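Local coordinates for avidin-related protein 4/5 (Gallus gallus, PDB 2OF8), which binds biotin derivatives, here a biotin nitroanilide, in the pocket of an avidin-family beta-barrel that assembles as a tetramer, probably with the high affinity known for avidins, at residues G8-T11 / I17-I20; W10-G15 / G31-A36; G63-W68 / T74-G79. The protein carries 2 engineered substitutions. One frame throughout, in Å; residues are numbered along the deposited sequence. Where two conformers were deposited one is given.

Interaction 1 (G8-T11 / I17-I20); sequences GKWT and IMTI. With FMT (formic acid), chain F.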
loop_
_atom_site.group_PDB
_atom_site.type_symbol
_atom_site.label_atom_id
_atom_site.label_comp_id
_atom_site.label_asym_id
_atom_site.label_seq_id
_atom_site.Cartn_x
_atom_site.Cartn_y
_atom_site.Cartn_z
ATOM N N GLY A 8 14.585 -22.890 -2.506
ATOM C CA GLY A 8 15.318 -22.767 -3.756
ATOM C C GLY A 8 15.651 -21.328 -4.109
ATOM O O GLY A 8 15.487 -20.418 -3.301
ATOM N N LYS A 9 16.124 -21.126 -5.332
ATOM C CA LYS A 9 16.560 -19.818 -5.799
ATOM C C LYS A 9 15.538 -19.231 -6.754
ATOM O O LYS A 9 14.985 -19.937 -7.597
ATOM C CB LYS A 9 17.913 -19.930 -6.492
ATOM C CG LYS A 9 19.041 -20.255 -5.561
ATOM C CD LYS A 9 20.385 -20.197 -6.273
ATOM C CE LYS A 9 21.532 -20.332 -5.295
ATOM N NZ LYS A 9 21.825 -19.033 -4.631
ATOM N N TRP A 10 15.325 -17.926 -6.618
ATOM C CA TRP A 10 14.325 -17.189 -7.372
ATOM C C TRP A 10 14.925 -15.882 -7.871
ATOM O O TRP A 10 15.808 -15.321 -7.233
ATOM C CB TRP A 10 13.145 -16.834 -6.467
ATOM C CG TRP A 10 12.453 -17.992 -5.846
ATOM C CD1 TRP A 10 12.814 -18.645 -4.708
ATOM C CD2 TRP A 10 11.255 -18.624 -6.309
ATOM N NE1 TRP A 10 11.920 -19.651 -4.442
ATOM C CE2 TRP A 10 10.954 -19.663 -5.412
ATOM C CE3 TRP A 10 10.401 -18.422 -7.400
ATOM C CZ2 TRP A 10 9.841 -20.492 -5.568
ATOM C CZ3 TRP A 10 9.296 -19.244 -7.550
ATOM C CH2 TRP A 10 9.030 -20.265 -6.638
ATOM N N THR A 11 14.457 -15.417 -9.027
ATOM C CA THR A 11 14.696 -14.042 -9.471
ATOM C C THR A 11 13.390 -13.304 -9.529
ATOM O O THR A 11 12.341 -13.924 -9.662
ATOM C CB THR A 11 15.253 -13.946 -10.864
ATOM O OG1 THR A 11 14.735 -14.809 -11.871
ATOM C CG2 THR A 11 16.160 -12.857 -11.226
ATOM N N ILE A 17 17.795 -11.450 -6.700
ATOM C CA ILE A 17 17.871 -12.892 -6.472
ATOM C C ILE A 17 17.636 -13.178 -5.012
ATOM O O ILE A 17 18.188 -12.512 -4.148
ATOM C CB ILE A 17 19.254 -13.466 -6.867
ATOM C CG1 ILE A 17 19.550 -13.175 -8.326
ATOM C CG2 ILE A 17 19.317 -14.985 -6.591
ATOM C CD1 ILE A 17 20.935 -13.593 -8.742
ATOM N N MET A 18 16.825 -14.177 -4.718
ATOM C CA MET A 18 16.775 -14.656 -3.346
ATOM C C MET A 18 16.845 -16.164 -3.305
ATOM O O MET A 18 16.436 -16.869 -4.223
ATOM C CB MET A 18 15.578 -14.131 -2.578
ATOM C CG MET A 18 14.290 -14.659 -3.055
ATOM S SD MET A 18 12.874 -14.287 -1.873
ATOM C CE MET A 18 11.629 -15.141 -2.763
ATOM N N THR A 19 17.394 -16.634 -2.201
ATOM C CA THR A 19 17.598 -18.042 -1.951
ATOM C C THR A 19 16.903 -18.378 -0.646
ATOM O O THR A 19 17.185 -17.769 0.382
ATOM C CB THR A 19 19.095 -18.341 -1.825
ATOM O OG1 THR A 19 19.779 -17.884 -3.000
ATOM C CG2 THR A 19 19.366 -19.845 -1.783
ATOM N N ILE A 20 15.972 -19.321 -0.698
ATOM C CA ILE A 20 15.232 -19.753 0.475
ATOM C C ILE A 20 15.698 -21.164 0.835
ATOM O O ILE A 20 15.827 -22.031 -0.029
ATOM C CB ILE A 20 13.718 -19.677 0.205
ATOM C CG1 ILE A 20 13.311 -18.209 0.009
ATOM C CG2 ILE A 20 12.919 -20.313 1.353
ATOM C CD1 ILE A 20 11.874 -17.983 -0.365
HETATM C C FMT F . 23.020 -16.905 -6.968
HETATM O O1 FMT F . 22.743 -16.719 -5.783
HETATM O O2 FMT F . 22.787 -17.988 -7.511
#
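Lys9 and Thr19 lie side by side on one face of the hairpin formed by 8-11 and 17-20, and the lysine ammonium donates to the threonine hydroxyl, NZ to OG1 2.9 Å. The Lys9 chain runs extended as far as CE and then bends at its last torsion (chi4 -81°), which turns NZ back over Thr19, while CG rests beside OG1 at 3.6 Å. A formate, probably from the crystallisation liquor, takes up a second direction of the ammonium: Lys9 NZ reaches its O1 at 2.7 Å, and a weaker bond goes to O2. Ile17 CG2 stands 3.9 Å from the same formate O1. A valine at Thr19 would probably leave NZ without its partner on the protein side of this contact and the end of the Lys9 chain freer to turn.

The two strands are the first hairpin of the eight-stranded antiparallel avidin barrel, with Gly8-Ile20 and Trp10-Met18 as the hydrogen-bonded pairs; Trp10 N to Met18 O is 2.8 Å. On the opposite face, Trp10 and Met18 point the same way into the barrel. Met18 sets CG between its own backbone N and carbonyl carbon (chi1 68°) and is straight beyond, which brings its methyl CE to 4.2 Å from Trp10 CD1. Ile20 CD1 meets the indole obliquely from farther along the strand, 4.4 Å from Trp10 NE1. The indole N-H itself is bonded to Leu6 O, and Phe118 of strand 111-120 and Leu91 of strand 89-98 pack against both Trp10 and Met18.

Interaction 2 (W10-G15 / G31-A36); sequences WTNNLG and GTYLTA. With BNI (5-(2-oxo-hexahydro-thieno[3,4-D]imidazol-6-yl)-pentanoic acid (4-nitro-phenyl)-amide), chain C.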
loop_
_atom_site.group_PDB
_atom_site.type_symbol
_atom_site.label_atom_id
_atom_site.label_comp_id
_atom_site.label_asym_id
_atom_site.label_seq_id
_atom_site.Cartn_x
_atom_site.Cartn_y
_atom_site.Cartn_z
ATOM N N TRP A 10 15.325 -17.926 -6.618
ATOM C CA TRP A 10 14.325 -17.189 -7.372
ATOM C C TRP A 10 14.925 -15.882 -7.871
ATOM O O TRP A 10 15.808 -15.321 -7.233
ATOM C CB TRP A 10 13.145 -16.834 -6.467
ATOM C CG TRP A 10 12.453 -17.992 -5.846
ATOM C CD1 TRP A 10 12.814 -18.645 -4.708
ATOM C CD2 TRP A 10 11.255 -18.624 -6.309
ATOM N NE1 TRP A 10 11.920 -19.651 -4.442
ATOM C CE2 TRP A 10 10.954 -19.663 -5.412
ATOM C CE3 TRP A 10 10.401 -18.422 -7.400
ATOM C CZ2 TRP A 10 9.841 -20.492 -5.568
ATOM C CZ3 TRP A 10 9.296 -19.244 -7.550
ATOM C CH2 TRP A 10 9.030 -20.265 -6.638
ATOM N N THR A 11 14.457 -15.417 -9.027
ATOM C CA THR A 11 14.696 -14.042 -9.471
ATOM C C THR A 11 13.390 -13.304 -9.529
ATOM O O THR A 11 12.341 -13.924 -9.662
ATOM C CB THR A 11 15.253 -13.946 -10.864
ATOM O OG1 THR A 11 14.735 -14.809 -11.871
ATOM C CG2 THR A 11 16.160 -12.857 -11.226
ATOM N N ASN A 12 13.454 -11.977 -9.484
ATOM C CA ASN A 12 12.269 -11.167 -9.721
ATOM C C ASN A 12 12.422 -10.256 -10.922
ATOM O O ASN A 12 13.457 -10.232 -11.593
ATOM C CB ASN A 12 11.780 -10.446 -8.443
ATOM C CG ASN A 12 12.653 -9.280 -8.017
ATOM O OD1 ASN A 12 13.380 -8.680 -8.812
ATOM N ND2 ASN A 12 12.567 -8.941 -6.733
ATOM N N ASN A 13 11.352 -9.531 -11.199
ATOM C CA ASN A 13 11.264 -8.682 -12.377
ATOM C C ASN A 13 12.278 -7.526 -12.388
ATOM O O ASN A 13 12.533 -6.957 -13.445
ATOM C CB ASN A 13 9.834 -8.146 -12.527
ATOM C CG ASN A 13 9.370 -7.404 -11.301
ATOM O OD1 ASN A 13 9.129 -7.996 -10.247
ATOM N ND2 ASN A 13 9.270 -6.093 -11.423
ATOM N N LEU A 14 12.834 -7.177 -11.224
ATOM C CA LEU A 14 13.885 -6.164 -11.129
ATOM C C LEU A 14 15.293 -6.744 -11.257
ATOM O O LEU A 14 16.269 -6.000 -11.289
ATOM C CB LEU A 14 13.784 -5.397 -9.806
ATOM C CG LEU A 14 12.463 -4.688 -9.529
ATOM C CD1 LEU A 14 12.473 -4.068 -8.145
ATOM C CD2 LEU A 14 12.147 -3.651 -10.595
ATOM N N GLY A 15 15.395 -8.065 -11.317
ATOM C CA GLY A 15 16.669 -8.749 -11.387
ATOM C C GLY A 15 17.227 -9.188 -10.049
ATOM O O GLY A 15 18.309 -9.760 -10.014
ATOM N N GLY A 31 16.719 -17.413 4.609
ATOM C CA GLY A 31 17.298 -17.288 3.298
ATOM C C GLY A 31 18.127 -16.038 3.187
ATOM O O GLY A 31 18.419 -15.367 4.169
ATOM N N THR A 32 18.518 -15.733 1.960
ATOM C CA THR A 32 19.247 -14.517 1.658
ATOM C C THR A 32 18.619 -13.831 0.464
ATOM O O THR A 32 17.936 -14.444 -0.351
ATOM C CB THR A 32 20.721 -14.811 1.346
ATOM O OG1 THR A 32 20.801 -15.647 0.189
ATOM C CG2 THR A 32 21.399 -15.590 2.478
ATOM N N TYR A 33 18.882 -12.538 0.374
ATOM C CA TYR A 33 18.290 -11.687 -0.642
ATOM C C TYR A 33 19.382 -10.767 -1.168
ATOM O O TYR A 33 20.010 -10.052 -0.392
ATOM C CB TYR A 33 17.139 -10.864 -0.042
ATOM C CG TYR A 33 16.143 -10.352 -1.057
ATOM C CD1 TYR A 33 16.438 -9.268 -1.877
ATOM C CD2 TYR A 33 14.899 -10.944 -1.196
ATOM C CE1 TYR A 33 15.514 -8.799 -2.813
ATOM C CE2 TYR A 33 13.974 -10.486 -2.123
ATOM C CZ TYR A 33 14.280 -9.423 -2.932
ATOM O OH TYR A 33 13.338 -8.995 -3.836
ATOM N N LEU A 34 19.601 -10.790 -2.479
ATOM C CA LEU A 34 20.527 -9.896 -3.158
ATOM C C LEU A 34 19.689 -8.972 -4.036
ATOM O O LEU A 34 19.213 -9.369 -5.100
ATOM C CB LEU A 34 21.544 -10.675 -3.993
ATOM C CG LEU A 34 22.669 -9.810 -4.572
ATOM C CD1 LEU A 34 23.495 -9.156 -3.490
ATOM C CD2 LEU A 34 23.563 -10.652 -5.479
ATOM N N THR A 35 19.444 -7.764 -3.551
ATOM C CA THR A 35 18.667 -6.815 -4.324
ATOM C C THR A 35 19.482 -6.249 -5.482
ATOM O O THR A 35 20.669 -5.970 -5.341
ATOM C CB THR A 35 18.085 -5.692 -3.451
ATOM O OG1 THR A 35 17.296 -4.831 -4.291
ATOM C CG2 THR A 35 19.162 -4.825 -2.761
ATOM N N ALA A 36 18.826 -6.081 -6.627
ATOM C CA ALA A 36 19.458 -5.456 -7.786
ATOM C C ALA A 36 19.514 -3.939 -7.653
ATOM O O ALA A 36 20.322 -3.300 -8.331
ATOM C CB ALA A 36 18.725 -5.841 -9.065
HETATM C C1 BNI C . 17.022 0.315 0.288
HETATM C C10 BNI C . 17.345 -1.135 0.673
HETATM C C9 BNI C . 17.104 -2.112 -0.472
HETATM C C8 BNI C . 15.635 -2.163 -0.866
HETATM C C7 BNI C . 15.430 -2.924 -2.159
HETATM C C2 BNI C . 13.909 -2.957 -2.561
HETATM C C6 BNI C . 11.548 -3.874 -2.668
HETATM C C4 BNI C . 13.635 -3.437 -4.017
HETATM C C5 BNI C . 12.174 -3.924 -4.068
HETATM C C3 BNI C . 13.579 -5.613 -4.764
HETATM O O2 BNI C . 17.324 0.768 -0.812
HETATM O O3 BNI C . 13.958 -6.735 -5.193
HETATM N N1 BNI C . 12.307 -5.267 -4.573
HETATM N N2 BNI C . 14.383 -4.610 -4.430
HETATM S S1 BNI C . 12.948 -4.127 -1.536
HETATM N N17 BNI C . 16.338 1.079 1.142
HETATM C C18 BNI C . 15.953 2.394 1.088
HETATM C C20 BNI C . 16.139 3.257 2.211
HETATM C C21 BNI C . 15.719 4.631 2.132
HETATM C C22 BNI C . 15.119 5.144 0.905
HETATM C C23 BNI C . 14.936 4.279 -0.222
HETATM C C24 BNI C . 15.349 2.917 -0.145
HETATM N N25 BNI C . 14.695 6.596 0.846
HETATM O O26 BNI C . 14.837 7.323 1.786
HETATM O O27 BNI C . 14.201 7.059 -0.139
#
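Asn12 and Tyr33 converge on the ligand, their side chains crossing with amide and ring planes 58° apart. Both donate to the ureido oxygen O3 of the bound biotin nitroanilide: Asn12 ND2 at 3.0 Å in a nearly straight bond (165°), and Tyr33 OH at 2.7 Å, with O3 in the plane of the phenol ring at its edge. Although Asn12 ND2 also stands 3.0 Å from Tyr33 OH, the angle is too poor for a hydrogen bond, and the two polar ends are linked through O3. Tyr33 swings its CG anti to the backbone N (chi1 -158°), which carries the hydroxyl across toward Asn12. A third polar bond holds the ureido ring, BNI N2 donating to Thr35 OG1 at 2.9 Å; that oxygen is bonded in turn to Val37 O.

This is the ureido end of the biotin pocket of the avidin barrel, where Ser16 OG also hydrogen-bonds to the ligand. Behind it, Asn12 OD1 accepts from Leu14 N at 2.9 Å, an Asx turn within the type I turn from Asn12 to Gly15, Leu14 N coming from above the carbonyl plane, and from Ser16 N as well; together the two bonds should restrict the rotation of the amide.

Van der Waals contacts complete the join. Ala36 CB approaches Leu14 O to 3.3 Å, and Leu14 CD1 lies 3.8 Å from BNI N1, with Trp108 of the second subunit packed on Leu14.

Interaction 3 (G63-W68 / T74-G79); sequences GFTVHW and TTVFTG. With BNI (5-(2-oxo-hexahydro-thieno[3,4-D]imidazol-6-yl)-pentanoic acid (4-nitro-phenyl)-amide), chain C.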
loop_
_atom_site.group_PDB
_atom_site.type_symbol
_atom_site.label_atom_id
_atom_site.label_comp_id
_atom_site.label_asym_id
_atom_site.label_seq_id
_atom_site.Cartn_x
_atom_site.Cartn_y
_atom_site.Cartn_z
ATOM N N GLY A 63 4.836 -14.749 4.055
ATOM C CA GLY A 63 5.441 -13.449 4.270
ATOM C C GLY A 63 6.886 -13.632 4.677
ATOM O O GLY A 63 7.263 -14.688 5.195
ATOM N N PHE A 64 7.708 -12.619 4.417
ATOM C CA PHE A 64 9.056 -12.600 4.947
ATOM C C PHE A 64 9.549 -11.176 5.127
ATOM O O PHE A 64 9.056 -10.235 4.498
ATOM C CB PHE A 64 10.043 -13.472 4.121
ATOM C CG PHE A 64 10.235 -13.048 2.682
ATOM C CD1 PHE A 64 11.210 -12.124 2.326
ATOM C CD2 PHE A 64 9.482 -13.638 1.676
ATOM C CE1 PHE A 64 11.404 -11.776 1.002
ATOM C CE2 PHE A 64 9.681 -13.296 0.351
ATOM C CZ PHE A 64 10.639 -12.358 0.018
ATOM N N THR A 65 10.540 -11.049 6.004
ATOM C CA THR A 65 11.225 -9.805 6.316
ATOM C C THR A 65 12.657 -9.893 5.821
ATOM O O THR A 65 13.326 -10.895 6.070
ATOM C CB THR A 65 11.242 -9.593 7.837
ATOM O OG1 THR A 65 9.902 -9.472 8.325
ATOM C CG2 THR A 65 11.958 -8.308 8.213
ATOM N N VAL A 66 13.121 -8.843 5.144
ATOM C CA VAL A 66 14.519 -8.715 4.769
ATOM C C VAL A 66 15.140 -7.617 5.623
ATOM O O VAL A 66 14.717 -6.457 5.584
ATOM C CB VAL A 66 14.706 -8.363 3.284
ATOM C CG1 VAL A 66 16.197 -8.335 2.946
ATOM C CG2 VAL A 66 13.969 -9.345 2.390
ATOM N N HIS A 67 16.147 -7.999 6.407
ATOM C CA HIS A 67 16.949 -7.058 7.172
ATOM C C HIS A 67 18.138 -6.671 6.298
ATOM O O HIS A 67 19.102 -7.431 6.156
ATOM C CB HIS A 67 17.391 -7.702 8.493
ATOM C CG HIS A 67 18.549 -7.029 9.159
ATOM N ND1 HIS A 67 18.481 -6.380 10.373
ATOM C CD2 HIS A 67 19.845 -6.972 8.780
ATOM C CE1 HIS A 67 19.688 -5.942 10.697
ATOM N NE2 HIS A 67 20.527 -6.268 9.733
ATOM N N TRP A 68 18.071 -5.501 5.676
ATOM C CA TRP A 68 19.153 -5.059 4.806
ATOM C C TRP A 68 20.407 -4.859 5.655
ATOM O O TRP A 68 20.371 -4.189 6.678
ATOM C CB TRP A 68 18.771 -3.777 4.060
ATOM C CG TRP A 68 17.519 -3.966 3.275
ATOM C CD1 TRP A 68 16.301 -3.427 3.549
ATOM C CD2 TRP A 68 17.327 -4.831 2.143
ATOM N NE1 TRP A 68 15.367 -3.867 2.645
ATOM C CE2 TRP A 68 15.969 -4.735 1.773
ATOM C CE3 TRP A 68 18.167 -5.654 1.382
ATOM C CZ2 TRP A 68 15.434 -5.432 0.696
ATOM C CZ3 TRP A 68 17.636 -6.349 0.305
ATOM C CH2 TRP A 68 16.284 -6.230 -0.032
ATOM N N THR A 74 14.112 -1.666 6.311
ATOM C CA THR A 74 13.633 -3.046 6.339
ATOM C C THR A 74 12.560 -3.198 5.272
ATOM O O THR A 74 11.760 -2.286 5.104
ATOM C CB THR A 74 13.017 -3.359 7.716
ATOM O OG1 THR A 74 14.026 -3.260 8.732
ATOM C CG2 THR A 74 12.495 -4.792 7.775
ATOM N N THR A 75 12.528 -4.325 4.569
ATOM C CA THR A 75 11.404 -4.626 3.674
ATOM C C THR A 75 10.663 -5.860 4.143
ATOM O O THR A 75 11.278 -6.826 4.577
ATOM C CB THR A 75 11.881 -4.827 2.238
ATOM O OG1 THR A 75 12.565 -3.638 1.839
ATOM C CG2 THR A 75 10.707 -5.023 1.261
ATOM N N VAL A 76 9.336 -5.832 4.026
ATOM C CA VAL A 76 8.526 -7.034 4.151
ATOM C C VAL A 76 7.842 -7.319 2.814
ATOM O O VAL A 76 7.420 -6.401 2.108
ATOM C CB VAL A 76 7.490 -6.938 5.286
ATOM C CG1 VAL A 76 8.187 -6.876 6.641
ATOM C CG2 VAL A 76 6.554 -5.748 5.111
ATOM N N PHE A 77 7.764 -8.606 2.485
ATOM C CA PHE A 77 7.090 -9.115 1.300
ATOM C C PHE A 77 5.988 -10.064 1.749
ATOM O O PHE A 77 6.199 -10.876 2.658
ATOM C CB PHE A 77 8.037 -9.938 0.418
ATOM C CG PHE A 77 9.105 -9.146 -0.281
ATOM C CD1 PHE A 77 10.248 -8.753 0.396
ATOM C CD2 PHE A 77 9.009 -8.847 -1.633
ATOM C CE1 PHE A 77 11.269 -8.058 -0.254
ATOM C CE2 PHE A 77 10.037 -8.153 -2.288
ATOM C CZ PHE A 77 11.154 -7.756 -1.587
ATOM N N THR A 78 4.843 -10.018 1.085
ATOM C CA THR A 78 3.840 -11.062 1.256
ATOM C C THR A 78 3.258 -11.421 -0.094
ATOM O O THR A 78 3.233 -10.606 -1.014
ATOM C CB THR A 78 2.781 -10.619 2.279
ATOM O OG1 THR A 78 1.920 -11.716 2.610
ATOM C CG2 THR A 78 1.885 -9.509 1.743
ATOM N N GLY A 79 2.792 -12.646 -0.230
ATOM C CA GLY A 79 2.288 -13.094 -1.507
ATOM C C GLY A 79 1.832 -14.524 -1.464
ATOM O O GLY A 79 1.616 -15.103 -0.397
HETATM C C1 BNI C . 17.022 0.315 0.288
HETATM C C10 BNI C . 17.345 -1.135 0.673
HETATM C C9 BNI C . 17.104 -2.112 -0.472
HETATM C C8 BNI C . 15.635 -2.163 -0.866
HETATM C C7 BNI C . 15.430 -2.924 -2.159
HETATM C C2 BNI C . 13.909 -2.957 -2.561
HETATM C C6 BNI C . 11.548 -3.874 -2.668
HETATM C C4 BNI C . 13.635 -3.437 -4.017
HETATM C C5 BNI C . 12.174 -3.924 -4.068
HETATM C C3 BNI C . 13.579 -5.613 -4.764
HETATM O O2 BNI C . 17.324 0.768 -0.812
HETATM O O3 BNI C . 13.958 -6.735 -5.193
HETATM N N1 BNI C . 12.307 -5.267 -4.573
HETATM N N2 BNI C . 14.383 -4.610 -4.430
HETATM S S1 BNI C . 12.948 -4.127 -1.536
HETATM N N17 BNI C . 16.338 1.079 1.142
HETATM C C18 BNI C . 15.953 2.394 1.088
HETATM C C20 BNI C . 16.139 3.257 2.211
HETATM C C21 BNI C . 15.719 4.631 2.132
HETATM C C22 BNI C . 15.119 5.144 0.905
HETATM C C23 BNI C . 14.936 4.279 -0.222
HETATM C C24 BNI C . 15.349 2.917 -0.145
HETATM N N25 BNI C . 14.695 6.596 0.846
HETATM O O26 BNI C . 14.837 7.323 1.786
HETATM O O27 BNI C . 14.201 7.059 -0.139
HETATM O O HOH W 1 15.086 -5.687 10.030
#
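Val66 N donates to Thr75 O at 2.8 Å in an almost straight bond, the shortest of the backbone bonds that pair 63-67 with 74-79 antiparallel. A side-chain bond extends the pairing: Trp68 NE1 gives its N-H to Thr75 OG1 at 2.9 Å, the oxygen lying in the indole plane at its edge. The same OG1 sits 3.4 Å from the ligand sulfur S1, so one hydroxyl both holds the indole edge and faces the thioether sulfur. Each face of that indole is covered, BNI C9 lying over the centre of one and Val66 CG1 over the rim of the other.

Deeper in the barrel, Phe64 and Phe77 pack with planes 18° apart but slid past one another, their centroids separated by 4.8 Å. Phe64 holds CG between its backbone N and carbonyl carbon (chi1 62°), leaning its ring over the neighbouring strand, and Phe77 CB sits above one face in a CH-pi contact, 3.8 Å from the ring centroid. Val66 CG2 fills in at 4.0 Å from Phe77 CE1, and Phe77 CZ in turn meets S1 of the ligand.

Thr65, Thr74 and Val76 occupy the other face; Thr65 CG2 and Thr74 CG2 touch at 3.6 Å, and Thr65 packs on Gly63 of the third subunit. Trp68, Thr75 and Phe77 thus line the tetrahydrothiophene and valeryl side of the biotin pocket, the aromatic-walled site inside an avidin barrel.

All three contacts belong to one antiparallel barrel. Interactions 1 and 3 are each a hairpin of adjacent strands, whereas interaction 2 spans the barrel mouth between 10-15 and 31-36, starting on the strand that interaction 1 also uses. Interaction 3 is wholly buried and mostly aromatic and apolar, its outer face meeting another subunit; interaction 1 is partly exposed, with a lysine-threonine bond outside and tryptophan and methionine within. Interaction 2 is the polar member, joined largely through the ligand it shares with interaction 3. Met18 SD touches Phe64 CZ at 3.5 Å, and Tyr33 packs on Met18, Trp68 and Phe77, uniting the three inside the barrel.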